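Local atomic coordinates of alcohol dehydrogenase (Aeropyrum pernix, PDB entry 1H2B), a protein that binds zinc and nicotinamide-adenine dinucleotide and probably catalyses the NAD-dependent oxidation of alcohols, as a member of the zinc-containing alcohol dehydrogenase family. Residues T172-T183 and M278-Y286; A238-M247 and D269-R277. All blocks are in the same frame, centred on the assembly; numbering follows the deposited sequence.

Interaction 1: T172-T183 and M278-Y286; sequences TAYRAVKKAART and MGRLIIVGY. With NAJ (nicotinamide-adenine-dinucleotide (acidic form)), chain I.
A bend at chi3 (63°) turns the guanidinium of Arg280 toward Lys179 and Thr183, and Thr183 chi1 (57°) sets OG1 between its backbone N and carbonyl carbon, where it faces Arg280 NH1. Two nitrogens converge on one acceptor: Lys179 O takes NH1 of Arg280 at 2.9 Å and NH2 at 3.1 Å, both from above the carbonyl plane. NH1 also donates to Thr183 OG1 (2.9 Å). Both acceptors lie near the guanidinium plane, which would limit rotation of the Arg280 group. Arg182 brings a like charge near, its NH1 3.6 Å from Arg280 NH2; the salt bridge from Arg280 NE to Glu305 probably offsets it. A leucine at Arg280 would probably leave Glu305 without its charged mate and Lys179 O and Thr183 OG1 without these donors.

Farther along, packing is apolar: Ala176 CB meets Val284 CG2 at 3.7 Å, and Thr172 CG2 presses tightly on Val284 CG1 at 3.4 Å. Val284 O accepts the carboxamide N7N of the cofactor at 3.0 Å. Helix 172-181 lies antiparallel (170°) to strand 279-283 and also packs on strand 255-260; in the parallel Rossmann sheet, strand 279-283 sits between 255-260 and 303-306.

Interaction 2: A238-M247 and D269-R277; sequences ARRDPVKQVM and DYTPYLLGR. With NAJ (nicotinamide-adenine-dinucleotide (acidic form)), chain I.
In the Rossmann-type NAD-binding domain, Ala238 and Tyr270 line the adenine end of the cofactor pocket, and Pro242 backs the Tyr270 ring. Helix 242-249 belongs to the crossover that carries the chain from strand 234-237, at one edge of the parallel sheet, to strand 255-260 beyond strands 213-218 and 189-193. This crossover illustrates how one connection can serve twice, Ala238 reaching the pocket while helix 242-249 packs against 269-277, the segment that follows the next strand.

Pro242 lies over the phenol of Tyr270 in a CH-pi contact, CG standing 3.6 Å from the ring centroid and almost on the ring normal. The ring is held with its hydroxyl beside the adenine: Tyr270 OH and N1A of the cofactor form a hydrogen bond of 2.8 Å, N1A lying near the ring plane. Ala238 CB comes in obliquely, 3.3 Å from Tyr270 OH.

Away from the nucleotide the interface is apolar. Val243 CG2 touches both tyrosines, 4.0 Å from Tyr270 CB and 3.9 Å from Tyr273 CB. Leu274 drives CD2 against the helix backbone at Val243 and, crossing Val246 at about a right angle, reaches Val246 CB at 3.8 Å. The start of this helix is N-capped by Asp241, whose OD1 accepts Lys244 N from above the carboxylate plane. One turn on from Val243, the bend of Met247 at chi2 (-61°) turns its tip toward the other segment, bringing CE within 3.4 Å of Tyr273 O.

How the interactions relate
One dinucleotide connects two contacts whose centres are about 17 Å apart. Interaction 1 holds the nicotinamide end, probably where the alcohol is oxidised: the side chain of Thr172 is about 5 Å from the bound octanoic acid and about 6 Å from the zinc ion. Interaction 2 meets the adenine at the opposite end of the cofactor. Strand 275-276 is followed, after a corner, by strand 279-283, and the two contacts pack on each other, with Leu275 CD2 3.4 Å from Arg280 O and Leu281 CD2 3.9 Å from Pro272 CG. The example shows how a Rossmann domain can grip both cofactor ends through consecutive segments, 269-277 and 278-286, each packed on a helix from earlier in the chain.

Interaction 1: T172-T183 and M278-Y286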
loop_
_atom_site.group_PDB
_atom_site.type_symbol
_atom_site.label_atom_id
_atom_site.label_comp_id
_atom_site.label_asym_id
_atom_site.label_seq_id
_atom_site.Cartn_x
_atom_site.Cartn_y
_atom_site.Cartn_z
ATOM N N THR B 172 -16.492 -13.734 -0.940
ATOM C CA THR B 172 -15.282 -14.250 -1.601
ATOM C C THR B 172 -14.980 -13.422 -2.853
ATOM O O THR B 172 -13.820 -13.004 -3.093
ATOM C CB THR B 172 -15.457 -15.725 -1.961
ATOM O OG1 THR B 172 -15.754 -16.457 -0.774
ATOM C CG2 THR B 172 -14.139 -16.280 -2.544
ATOM N N ALA B 173 -16.012 -13.154 -3.672
ATOM C CA ALA B 173 -15.803 -12.332 -4.853
ATOM C C ALA B 173 -15.336 -10.930 -4.441
ATOM O O ALA B 173 -14.462 -10.376 -5.087
ATOM C CB ALA B 173 -17.106 -12.251 -5.694
ATOM N N TYR B 174 -15.884 -10.386 -3.353
ATOM C CA TYR B 174 -15.543 -9.027 -2.918
ATOM C C TYR B 174 -14.107 -8.885 -2.435
ATOM O O TYR B 174 -13.397 -7.958 -2.881
ATOM C CB TYR B 174 -16.553 -8.597 -1.796
ATOM C CG TYR B 174 -16.345 -7.195 -1.332
ATOM C CD1 TYR B 174 -15.797 -6.945 -0.079
ATOM C CD2 TYR B 174 -16.748 -6.130 -2.140
ATOM C CE1 TYR B 174 -15.597 -5.660 0.357
ATOM C CE2 TYR B 174 -16.562 -4.827 -1.721
ATOM C CZ TYR B 174 -15.974 -4.607 -0.471
ATOM O OH TYR B 174 -15.804 -3.293 -0.064
ATOM N N ARG B 175 -13.645 -9.825 -1.594
ATOM C CA ARG B 175 -12.235 -9.794 -1.195
ATOM C C ARG B 175 -11.327 -9.949 -2.392
ATOM O O ARG B 175 -10.303 -9.247 -2.511
ATOM C CB ARG B 175 -11.918 -10.866 -0.159
ATOM C CG ARG B 175 -10.463 -10.806 0.337
ATOM C CD ARG B 175 -10.284 -11.810 1.440
ATOM N NE ARG B 175 -8.945 -11.952 1.997
ATOM C CZ ARG B 175 -8.519 -11.383 3.113
ATOM N NH1 ARG B 175 -9.279 -10.532 3.787
ATOM N NH2 ARG B 175 -7.313 -11.654 3.574
ATOM N N ALA B 176 -11.685 -10.847 -3.315
ATOM C CA ALA B 176 -10.854 -11.032 -4.484
ATOM C C ALA B 176 -10.821 -9.793 -5.360
ATOM O O ALA B 176 -9.785 -9.468 -5.920
ATOM C CB ALA B 176 -11.378 -12.282 -5.276
ATOM N N VAL B 177 -11.968 -9.116 -5.509
ATOM C CA VAL B 177 -12.010 -7.889 -6.322
ATOM C C VAL B 177 -11.228 -6.778 -5.632
ATOM O O VAL B 177 -10.567 -5.982 -6.322
ATOM C CB VAL B 177 -13.470 -7.501 -6.662
ATOM C CG1 VAL B 177 -13.523 -6.038 -7.189
ATOM C CG2 VAL B 177 -14.057 -8.514 -7.700
ATOM N N LYS B 178 -11.296 -6.697 -4.307
ATOM C CA LYS B 178 -10.401 -5.756 -3.572
ATOM C C LYS B 178 -8.957 -6.006 -3.907
ATOM O O LYS B 178 -8.203 -5.047 -4.184
ATOM C CB LYS B 178 -10.597 -5.876 -2.070
ATOM C CG LYS B 178 -11.948 -5.406 -1.615
ATOM C CD LYS B 178 -11.923 -5.071 -0.122
ATOM C CE LYS B 178 -12.532 -3.719 0.131
ATOM N NZ LYS B 178 -12.225 -3.059 1.453
ATOM N N LYS B 179 -8.521 -7.272 -3.910
ATOM C CA LYS B 179 -7.154 -7.569 -4.324
ATOM C C LYS B 179 -6.894 -7.064 -5.753
ATOM O O LYS B 179 -5.910 -6.362 -6.014
ATOM C CB LYS B 179 -6.856 -9.084 -4.280
ATOM C CG LYS B 179 -6.770 -9.695 -2.888
ATOM C CD LYS B 179 -6.398 -11.149 -3.089
ATOM C CE LYS B 179 -5.972 -11.791 -1.788
ATOM N NZ LYS B 179 -7.063 -11.759 -0.808
ATOM N N ALA B 180 -7.817 -7.344 -6.666
ATOM C CA ALA B 180 -7.667 -6.955 -8.066
ATOM C C ALA B 180 -7.522 -5.451 -8.207
ATOM O O ALA B 180 -6.699 -5.000 -9.018
ATOM C CB ALA B 180 -8.866 -7.448 -8.889
ATOM N N ALA B 181 -8.357 -4.700 -7.490
ATOM C CA ALA B 181 -8.498 -3.254 -7.678
ATOM C C ALA B 181 -7.168 -2.547 -7.420
ATOM O O ALA B 181 -6.886 -1.492 -8.027
ATOM C CB ALA B 181 -9.514 -2.729 -6.812
ATOM N N ARG B 182 -6.317 -3.170 -6.606
ATOM C CA ARG B 182 -5.065 -2.512 -6.180
ATOM C C ARG B 182 -4.134 -2.152 -7.349
ATOM O O ARG B 182 -3.248 -1.256 -7.219
ATOM C CB ARG B 182 -4.318 -3.440 -5.206
ATOM C CG ARG B 182 -4.978 -3.438 -3.843
ATOM C CD ARG B 182 -4.721 -4.717 -3.054
ATOM N NE ARG B 182 -3.293 -5.013 -2.937
ATOM C CZ ARG B 182 -2.794 -6.219 -2.667
ATOM N NH1 ARG B 182 -3.634 -7.267 -2.515
ATOM N NH2 ARG B 182 -1.454 -6.376 -2.560
ATOM N N THR B 183 -4.269 -2.845 -8.470
ATOM C CA THR B 183 -3.436 -2.573 -9.630
ATOM C C THR B 183 -4.232 -2.314 -10.926
ATOM O O THR B 183 -3.697 -2.430 -12.034
ATOM C CB THR B 183 -2.445 -3.694 -9.899
ATOM O OG1 THR B 183 -3.133 -4.954 -10.079
ATOM C CG2 THR B 183 -1.492 -3.907 -8.704
ATOM N N MET B 278 3.693 -7.820 -15.381
ATOM C CA MET B 278 3.262 -7.464 -14.008
ATOM C C MET B 278 1.833 -7.913 -13.707
ATOM O O MET B 278 1.219 -7.483 -12.739
ATOM C CB MET B 278 3.487 -5.993 -13.664
ATOM C CG MET B 278 4.952 -5.700 -13.588
ATOM S SD MET B 278 5.318 -4.019 -12.995
ATOM C CE MET B 278 4.580 -3.074 -14.140
ATOM N N GLY B 279 1.345 -8.833 -14.525
ATOM C CA GLY B 279 -0.009 -9.322 -14.384
ATOM C C GLY B 279 -0.174 -10.151 -13.105
ATOM O O GLY B 279 0.792 -10.704 -12.575
ATOM N N ARG B 280 -1.410 -10.241 -12.655
ATOM C CA ARG B 280 -1.732 -10.927 -11.391
ATOM C C ARG B 280 -2.887 -11.834 -11.629
ATOM O O ARG B 280 -3.952 -11.396 -12.144
ATOM C CB ARG B 280 -2.106 -9.947 -10.317
ATOM C CG ARG B 280 -0.995 -8.910 -9.989
ATOM C CD ARG B 280 -1.539 -7.785 -9.186
ATOM N NE ARG B 280 -2.034 -8.230 -7.879
ATOM C CZ ARG B 280 -3.010 -7.664 -7.200
ATOM N NH1 ARG B 280 -3.656 -6.620 -7.739
ATOM N NH2 ARG B 280 -3.391 -8.157 -6.020
ATOM N N LEU B 281 -2.686 -13.106 -11.283
ATOM C CA LEU B 281 -3.790 -14.076 -11.315
ATOM C C LEU B 281 -4.309 -14.256 -9.899
ATOM O O LEU B 281 -3.566 -14.704 -9.017
ATOM C CB LEU B 281 -3.315 -15.412 -11.914
ATOM C CG LEU B 281 -4.298 -16.594 -11.784
ATOM C CD1 LEU B 281 -5.630 -16.345 -12.500
ATOM C CD2 LEU B 281 -3.558 -17.825 -12.326
ATOM N N ILE B 282 -5.574 -13.919 -9.683
ATOM C CA ILE B 282 -6.189 -14.130 -8.383
ATOM C C ILE B 282 -6.892 -15.464 -8.445
ATOM O O ILE B 282 -7.791 -15.665 -9.281
ATOM C CB ILE B 282 -7.190 -13.007 -8.023
ATOM C CG1 ILE B 282 -6.603 -11.599 -8.255
ATOM C CG2 ILE B 282 -7.714 -13.230 -6.590
ATOM C CD1 ILE B 282 -5.309 -11.361 -7.618
ATOM N N ILE B 283 -6.398 -16.424 -7.663
ATOM C CA ILE B 283 -6.945 -17.785 -7.640
ATOM C C ILE B 283 -7.992 -17.900 -6.528
ATOM O O ILE B 283 -7.680 -17.722 -5.340
ATOM C CB ILE B 283 -5.806 -18.808 -7.432
ATOM C CG1 ILE B 283 -4.888 -18.736 -8.651
ATOM C CG2 ILE B 283 -6.351 -20.238 -7.252
ATOM C CD1 ILE B 283 -3.556 -19.537 -8.461
ATOM N N VAL B 284 -9.227 -18.187 -6.958
ATOM C CA VAL B 284 -10.358 -18.294 -6.051
ATOM C C VAL B 284 -10.931 -19.696 -6.150
ATOM O O VAL B 284 -11.074 -20.409 -5.128
ATOM C CB VAL B 284 -11.465 -17.262 -6.365
ATOM C CG1 VAL B 284 -12.599 -17.499 -5.374
ATOM C CG2 VAL B 284 -10.909 -15.842 -6.253
ATOM N N GLY B 285 -11.274 -20.103 -7.369
ATOM C CA GLY B 285 -11.663 -21.511 -7.573
ATOM C C GLY B 285 -10.517 -22.462 -7.232
ATOM O O GLY B 285 -9.335 -22.099 -7.326
ATOM N N TYR B 286 -10.857 -23.719 -6.933
ATOM C CA TYR B 286 -9.810 -24.696 -6.620
ATOM C C TYR B 286 -10.251 -26.089 -7.078
ATOM O O TYR B 286 -11.408 -26.321 -7.415
ATOM C CB TYR B 286 -9.423 -24.696 -5.122
ATOM C CG TYR B 286 -10.579 -25.011 -4.246
ATOM C CD1 TYR B 286 -10.871 -26.328 -3.958
ATOM C CD2 TYR B 286 -11.469 -24.015 -3.809
ATOM C CE1 TYR B 286 -11.987 -26.665 -3.205
ATOM C CE2 TYR B 286 -12.571 -24.343 -3.049
ATOM C CZ TYR B 286 -12.818 -25.685 -2.761
ATOM O OH TYR B 286 -13.945 -26.027 -2.061
HETATM P PA NAJ I . -20.161 -22.516 -10.113
HETATM O O1A NAJ I . -20.313 -23.972 -10.458
HETATM O O2A NAJ I . -21.413 -21.680 -9.801
HETATM O O5B NAJ I . -19.490 -21.684 -11.299
HETATM C C5B NAJ I . -18.417 -22.208 -12.093
HETATM C C4B NAJ I . -18.536 -21.465 -13.413
HETATM O O4B NAJ I . -17.361 -21.793 -14.183
HETATM C C3B NAJ I . -19.784 -21.828 -14.217
HETATM O O3B NAJ I . -20.478 -20.659 -14.684
HETATM C C2B NAJ I . -19.131 -22.636 -15.331
HETATM O O2B NAJ I . -19.897 -22.682 -16.544
HETATM C C1B NAJ I . -17.771 -21.954 -15.534
HETATM N N9A NAJ I . -16.763 -22.772 -16.207
HETATM C C8A NAJ I . -16.551 -24.158 -16.183
HETATM N N7A NAJ I . -15.463 -24.458 -16.943
HETATM C C5A NAJ I . -14.985 -23.287 -17.457
HETATM C C6A NAJ I . -13.930 -22.978 -18.280
HETATM N N6A NAJ I . -13.121 -23.905 -18.809
HETATM N N1A NAJ I . -13.680 -21.659 -18.555
HETATM C C2A NAJ I . -14.496 -20.641 -18.094
HETATM N N3A NAJ I . -15.547 -20.959 -17.307
HETATM C C4A NAJ I . -15.786 -22.262 -17.001
HETATM O O3 NAJ I . -19.120 -22.460 -8.913
HETATM P PN NAJ I . -19.041 -21.425 -7.677
HETATM O O1N NAJ I . -19.876 -21.891 -6.576
HETATM O O2N NAJ I . -19.192 -20.047 -8.182
HETATM O O5D NAJ I . -17.537 -21.720 -7.196
HETATM C C5D NAJ I . -16.473 -21.341 -8.066
HETATM C C4D NAJ I . -15.175 -21.952 -7.564
HETATM O O4D NAJ I . -14.781 -21.236 -6.380
HETATM C C3D NAJ I . -15.302 -23.410 -7.122
HETATM O O3D NAJ I . -14.020 -24.041 -7.292
HETATM C C2D NAJ I . -15.609 -23.288 -5.623
HETATM O O2D NAJ I . -15.321 -24.424 -4.857
HETATM C C1D NAJ I . -14.651 -22.128 -5.299
HETATM N N1N NAJ I . -14.841 -21.397 -4.046
HETATM C C2N NAJ I . -13.730 -20.798 -3.529
HETATM C C3N NAJ I . -13.835 -20.032 -2.381
HETATM C C7N NAJ I . -12.604 -19.431 -1.787
HETATM O O7N NAJ I . -12.794 -18.780 -0.627
HETATM N N7N NAJ I . -11.390 -19.434 -2.347
HETATM C C4N NAJ I . -15.089 -19.818 -1.718
HETATM C C5N NAJ I . -16.225 -20.323 -2.412
HETATM C C6N NAJ I . -16.089 -21.123 -3.530
HETATM O O HOH W 1 -1.769 -6.004 -12.305
#

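Interaction 2: A238-M247 and D269-R277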
loop_
_atom_site.group_PDB
_atom_site.type_symbol
_atom_site.label_atom_id
_atom_site.label_comp_id
_atom_site.label_asym_id
_atom_site.label_seq_id
_atom_site.Cartn_x
_atom_site.Cartn_y
_atom_site.Cartn_z
ATOM N N ALA B 238 -14.876 -19.707 -23.653
ATOM C CA ALA B 238 -13.583 -20.339 -23.401
ATOM C C ALA B 238 -13.515 -21.769 -23.876
ATOM O O ALA B 238 -12.516 -22.449 -23.633
ATOM C CB ALA B 238 -13.246 -20.242 -21.908
ATOM N N ARG B 239 -14.533 -22.244 -24.617
ATOM C CA ARG B 239 -14.376 -23.559 -25.232
ATOM C C ARG B 239 -13.512 -23.343 -26.491
ATOM O O ARG B 239 -13.054 -24.289 -27.129
ATOM C CB ARG B 239 -15.746 -24.128 -25.633
ATOM C CG ARG B 239 -16.782 -24.299 -24.539
ATOM C CD ARG B 239 -18.210 -24.605 -25.048
ATOM N NE ARG B 239 -18.683 -23.610 -26.029
ATOM C CZ ARG B 239 -19.327 -23.875 -27.192
ATOM N NH1 ARG B 239 -19.654 -25.120 -27.550
ATOM N NH2 ARG B 239 -19.672 -22.876 -28.002
ATOM N N ARG B 240 -13.366 -22.086 -26.867
ATOM C CA ARG B 240 -12.841 -21.700 -28.160
ATOM C C ARG B 240 -11.550 -20.871 -28.032
ATOM O O ARG B 240 -11.522 -19.705 -28.442
ATOM C CB ARG B 240 -13.909 -20.936 -28.958
ATOM C CG ARG B 240 -15.193 -21.728 -29.345
ATOM C CD ARG B 240 -16.206 -20.900 -30.135
ATOM N NE ARG B 240 -15.525 -19.942 -31.019
ATOM C CZ ARG B 240 -14.972 -18.780 -30.623
ATOM N NH1 ARG B 240 -15.034 -18.395 -29.351
ATOM N NH2 ARG B 240 -14.367 -17.987 -31.503
ATOM N N ASP B 241 -10.470 -21.508 -27.597
ATOM C CA ASP B 241 -9.137 -20.835 -27.552
ATOM C C ASP B 241 -9.177 -19.520 -26.764
ATOM O O ASP B 241 -9.028 -18.423 -27.304
ATOM C CB ASP B 241 -8.561 -20.572 -28.946
ATOM C CG ASP B 241 -7.025 -20.495 -28.929
ATOM O OD1 ASP B 241 -6.406 -20.158 -27.862
ATOM O OD2 ASP B 241 -6.339 -20.759 -29.937
ATOM N N PRO B 242 -9.435 -19.625 -25.471
ATOM C CA PRO B 242 -9.620 -18.407 -24.667
ATOM C C PRO B 242 -8.373 -17.502 -24.669
ATOM O O PRO B 242 -8.495 -16.273 -24.685
ATOM C CB PRO B 242 -9.933 -18.951 -23.269
ATOM C CG PRO B 242 -9.365 -20.370 -23.267
ATOM C CD PRO B 242 -9.597 -20.867 -24.696
ATOM N N VAL B 243 -7.180 -18.093 -24.612
ATOM C CA VAL B 243 -5.972 -17.263 -24.579
ATOM C C VAL B 243 -5.860 -16.446 -25.868
ATOM O O VAL B 243 -5.611 -15.241 -25.834
ATOM C CB VAL B 243 -4.682 -18.110 -24.343
ATOM C CG1 VAL B 243 -3.433 -17.233 -24.452
ATOM C CG2 VAL B 243 -4.731 -18.745 -22.949
ATOM N N LYS B 244 -6.034 -17.080 -27.022
ATOM C CA LYS B 244 -5.947 -16.320 -28.271
ATOM C C LYS B 244 -7.000 -15.190 -28.357
ATOM O O LYS B 244 -6.658 -14.050 -28.762
ATOM C CB LYS B 244 -6.115 -17.290 -29.449
ATOM C CG LYS B 244 -6.059 -16.653 -30.820
ATOM C CD LYS B 244 -5.805 -17.732 -31.895
ATOM C CE LYS B 244 -6.458 -17.372 -33.240
ATOM N NZ LYS B 244 -5.513 -17.494 -34.398
ATOM N N GLN B 245 -8.242 -15.488 -27.974
ATOM C CA GLN B 245 -9.310 -14.466 -27.970
ATOM C C GLN B 245 -8.956 -13.299 -27.043
ATOM O O GLN B 245 -9.115 -12.126 -27.397
ATOM C CB GLN B 245 -10.674 -15.082 -27.588
ATOM C CG GLN B 245 -11.251 -16.016 -28.631
ATOM C CD GLN B 245 -12.645 -16.425 -28.247
ATOM O OE1 GLN B 245 -13.538 -15.633 -28.328
ATOM N NE2 GLN B 245 -12.776 -17.625 -27.723
ATOM N N VAL B 246 -8.473 -13.601 -25.830
ATOM C CA VAL B 246 -8.052 -12.530 -24.908
ATOM C C VAL B 246 -6.837 -11.747 -25.422
ATOM O O VAL B 246 -6.808 -10.502 -25.287
ATOM C CB VAL B 246 -7.872 -13.064 -23.462
ATOM C CG1 VAL B 246 -7.132 -12.060 -22.528
ATOM C CG2 VAL B 246 -9.196 -13.483 -22.863
ATOM N N MET B 247 -5.872 -12.438 -26.033
ATOM C CA MET B 247 -4.744 -11.745 -26.664
ATOM C C MET B 247 -5.183 -10.805 -27.794
ATOM O O MET B 247 -4.709 -9.662 -27.870
ATOM C CB MET B 247 -3.643 -12.723 -27.061
ATOM C CG MET B 247 -2.937 -13.328 -25.831
ATOM S SD MET B 247 -2.156 -12.039 -24.859
ATOM C CE MET B 247 -1.360 -12.989 -23.505
ATOM N N ASP B 269 -4.954 -24.180 -16.004
ATOM C CA ASP B 269 -3.949 -24.293 -17.045
ATOM C C ASP B 269 -3.880 -23.105 -17.944
ATOM O O ASP B 269 -2.793 -22.692 -18.290
ATOM C CB ASP B 269 -4.083 -25.544 -17.809
ATOM C CG ASP B 269 -3.454 -26.715 -17.027
ATOM O OD1 ASP B 269 -2.421 -26.584 -16.249
ATOM O OD2 ASP B 269 -3.996 -27.760 -17.145
ATOM N N TYR B 270 -5.029 -22.524 -18.312
ATOM C CA TYR B 270 -4.952 -21.403 -19.247
ATOM C C TYR B 270 -4.872 -20.006 -18.611
ATOM O O TYR B 270 -4.319 -19.065 -19.237
ATOM C CB TYR B 270 -6.067 -21.448 -20.338
ATOM C CG TYR B 270 -7.500 -21.068 -19.952
ATOM C CD1 TYR B 270 -7.863 -19.726 -19.730
ATOM C CD2 TYR B 270 -8.504 -22.046 -19.935
ATOM C CE1 TYR B 270 -9.157 -19.395 -19.434
ATOM C CE2 TYR B 270 -9.832 -21.732 -19.637
ATOM C CZ TYR B 270 -10.137 -20.397 -19.398
ATOM O OH TYR B 270 -11.439 -20.046 -19.130
ATOM N N THR B 271 -5.407 -19.869 -17.394
ATOM C CA THR B 271 -5.484 -18.503 -16.861
ATOM C C THR B 271 -4.126 -17.808 -16.658
ATOM O O THR B 271 -4.029 -16.634 -16.911
ATOM C CB THR B 271 -6.351 -18.389 -15.609
ATOM O OG1 THR B 271 -5.952 -19.368 -14.633
ATOM C CG2 THR B 271 -7.835 -18.709 -15.974
ATOM N N PRO B 272 -3.040 -18.488 -16.263
ATOM C CA PRO B 272 -1.751 -17.783 -16.149
ATOM C C PRO B 272 -1.307 -17.218 -17.488
ATOM O O PRO B 272 -0.621 -16.207 -17.488
ATOM C CB PRO B 272 -0.777 -18.871 -15.666
ATOM C CG PRO B 272 -1.684 -19.912 -15.015
ATOM C CD PRO B 272 -2.967 -19.901 -15.850
ATOM N N TYR B 273 -1.715 -17.843 -18.617
ATOM C CA TYR B 273 -1.278 -17.421 -19.929
ATOM C C TYR B 273 -2.083 -16.215 -20.412
ATOM O O TYR B 273 -1.738 -15.658 -21.478
ATOM C CB TYR B 273 -1.394 -18.595 -20.915
ATOM C CG TYR B 273 -0.327 -19.625 -20.650
ATOM C CD1 TYR B 273 -0.587 -20.693 -19.825
ATOM C CD2 TYR B 273 0.943 -19.471 -21.164
ATOM C CE1 TYR B 273 0.412 -21.667 -19.548
ATOM C CE2 TYR B 273 1.970 -20.429 -20.874
ATOM C CZ TYR B 273 1.668 -21.489 -20.065
ATOM O OH TYR B 273 2.655 -22.404 -19.791
ATOM N N LEU B 274 -3.118 -15.811 -19.649
ATOM C CA LEU B 274 -3.833 -14.548 -19.966
ATOM C C LEU B 274 -3.068 -13.301 -19.521
ATOM O O LEU B 274 -3.348 -12.186 -19.976
ATOM C CB LEU B 274 -5.225 -14.511 -19.314
ATOM C CG LEU B 274 -6.149 -15.700 -19.620
ATOM C CD1 LEU B 274 -7.388 -15.609 -18.766
ATOM C CD2 LEU B 274 -6.436 -15.708 -21.125
ATOM N N LEU B 275 -2.090 -13.488 -18.639
ATOM C CA LEU B 275 -1.477 -12.344 -17.964
ATOM C C LEU B 275 -0.479 -11.580 -18.822
ATOM O O LEU B 275 0.389 -12.154 -19.508
ATOM C CB LEU B 275 -0.726 -12.819 -16.719
ATOM C CG LEU B 275 -1.597 -13.506 -15.656
ATOM C CD1 LEU B 275 -0.663 -13.975 -14.514
ATOM C CD2 LEU B 275 -2.746 -12.628 -15.092
ATOM N N GLY B 276 -0.586 -10.263 -18.736
ATOM C CA GLY B 276 0.421 -9.401 -19.319
ATOM C C GLY B 276 1.547 -9.144 -18.329
ATOM O O GLY B 276 1.600 -9.751 -17.250
ATOM N N ARG B 277 2.439 -8.210 -18.688
ATOM C CA ARG B 277 3.574 -7.899 -17.785
ATOM C C ARG B 277 3.108 -7.314 -16.468
ATOM O O ARG B 277 2.226 -6.440 -16.410
ATOM C CB ARG B 277 4.526 -6.929 -18.483
ATOM C CG ARG B 277 5.081 -7.512 -19.742
ATOM C CD ARG B 277 6.252 -6.718 -20.325
ATOM N NE ARG B 277 7.471 -6.871 -19.488
ATOM C CZ ARG B 277 8.277 -7.927 -19.434
ATOM N NH1 ARG B 277 8.084 -8.997 -20.192
ATOM N NH2 ARG B 277 9.352 -7.870 -18.642
HETATM P PA NAJ I . -20.161 -22.516 -10.113
HETATM O O1A NAJ I . -20.313 -23.972 -10.458
HETATM O O2A NAJ I . -21.413 -21.680 -9.801
HETATM O O5B NAJ I . -19.490 -21.684 -11.299
HETATM C C5B NAJ I . -18.417 -22.208 -12.093
HETATM C C4B NAJ I . -18.536 -21.465 -13.413
HETATM O O4B NAJ I . -17.361 -21.793 -14.183
HETATM C C3B NAJ I . -19.784 -21.828 -14.217
HETATM O O3B NAJ I . -20.478 -20.659 -14.684
HETATM C C2B NAJ I . -19.131 -22.636 -15.331
HETATM O O2B NAJ I . -19.897 -22.682 -16.544
HETATM C C1B NAJ I . -17.771 -21.954 -15.534
HETATM N N9A NAJ I . -16.763 -22.772 -16.207
HETATM C C8A NAJ I . -16.551 -24.158 -16.183
HETATM N N7A NAJ I . -15.463 -24.458 -16.943
HETATM C C5A NAJ I . -14.985 -23.287 -17.457
HETATM C C6A NAJ I . -13.930 -22.978 -18.280
HETATM N N6A NAJ I . -13.121 -23.905 -18.809
HETATM N N1A NAJ I . -13.680 -21.659 -18.555
HETATM C C2A NAJ I . -14.496 -20.641 -18.094
HETATM N N3A NAJ I . -15.547 -20.959 -17.307
HETATM C C4A NAJ I . -15.786 -22.262 -17.001
HETATM O O3 NAJ I . -19.120 -22.460 -8.913
HETATM P PN NAJ I . -19.041 -21.425 -7.677
HETATM O O1N NAJ I . -19.876 -21.891 -6.576
HETATM O O2N NAJ I . -19.192 -20.047 -8.182
HETATM O O5D NAJ I . -17.537 -21.720 -7.196
HETATM C C5D NAJ I . -16.473 -21.341 -8.066
HETATM C C4D NAJ I . -15.175 -21.952 -7.564
HETATM O O4D NAJ I . -14.781 -21.236 -6.380
HETATM C C3D NAJ I . -15.302 -23.410 -7.122
HETATM O O3D NAJ I . -14.020 -24.041 -7.292
HETATM C C2D NAJ I . -15.609 -23.288 -5.623
HETATM O O2D NAJ I . -15.321 -24.424 -4.857
HETATM C C1D NAJ I . -14.651 -22.128 -5.299
HETATM N N1N NAJ I . -14.841 -21.397 -4.046
HETATM C C2N NAJ I . -13.730 -20.798 -3.529
HETATM C C3N NAJ I . -13.835 -20.032 -2.381
HETATM C C7N NAJ I . -12.604 -19.431 -1.787
HETATM O O7N NAJ I . -12.794 -18.780 -0.627
HETATM N N7N NAJ I . -11.390 -19.434 -2.347
HETATM C C4N NAJ I . -15.089 -19.818 -1.718
HETATM C C5N NAJ I . -16.225 -20.323 -2.412
HETATM C C6N NAJ I . -16.089 -21.123 -3.530
#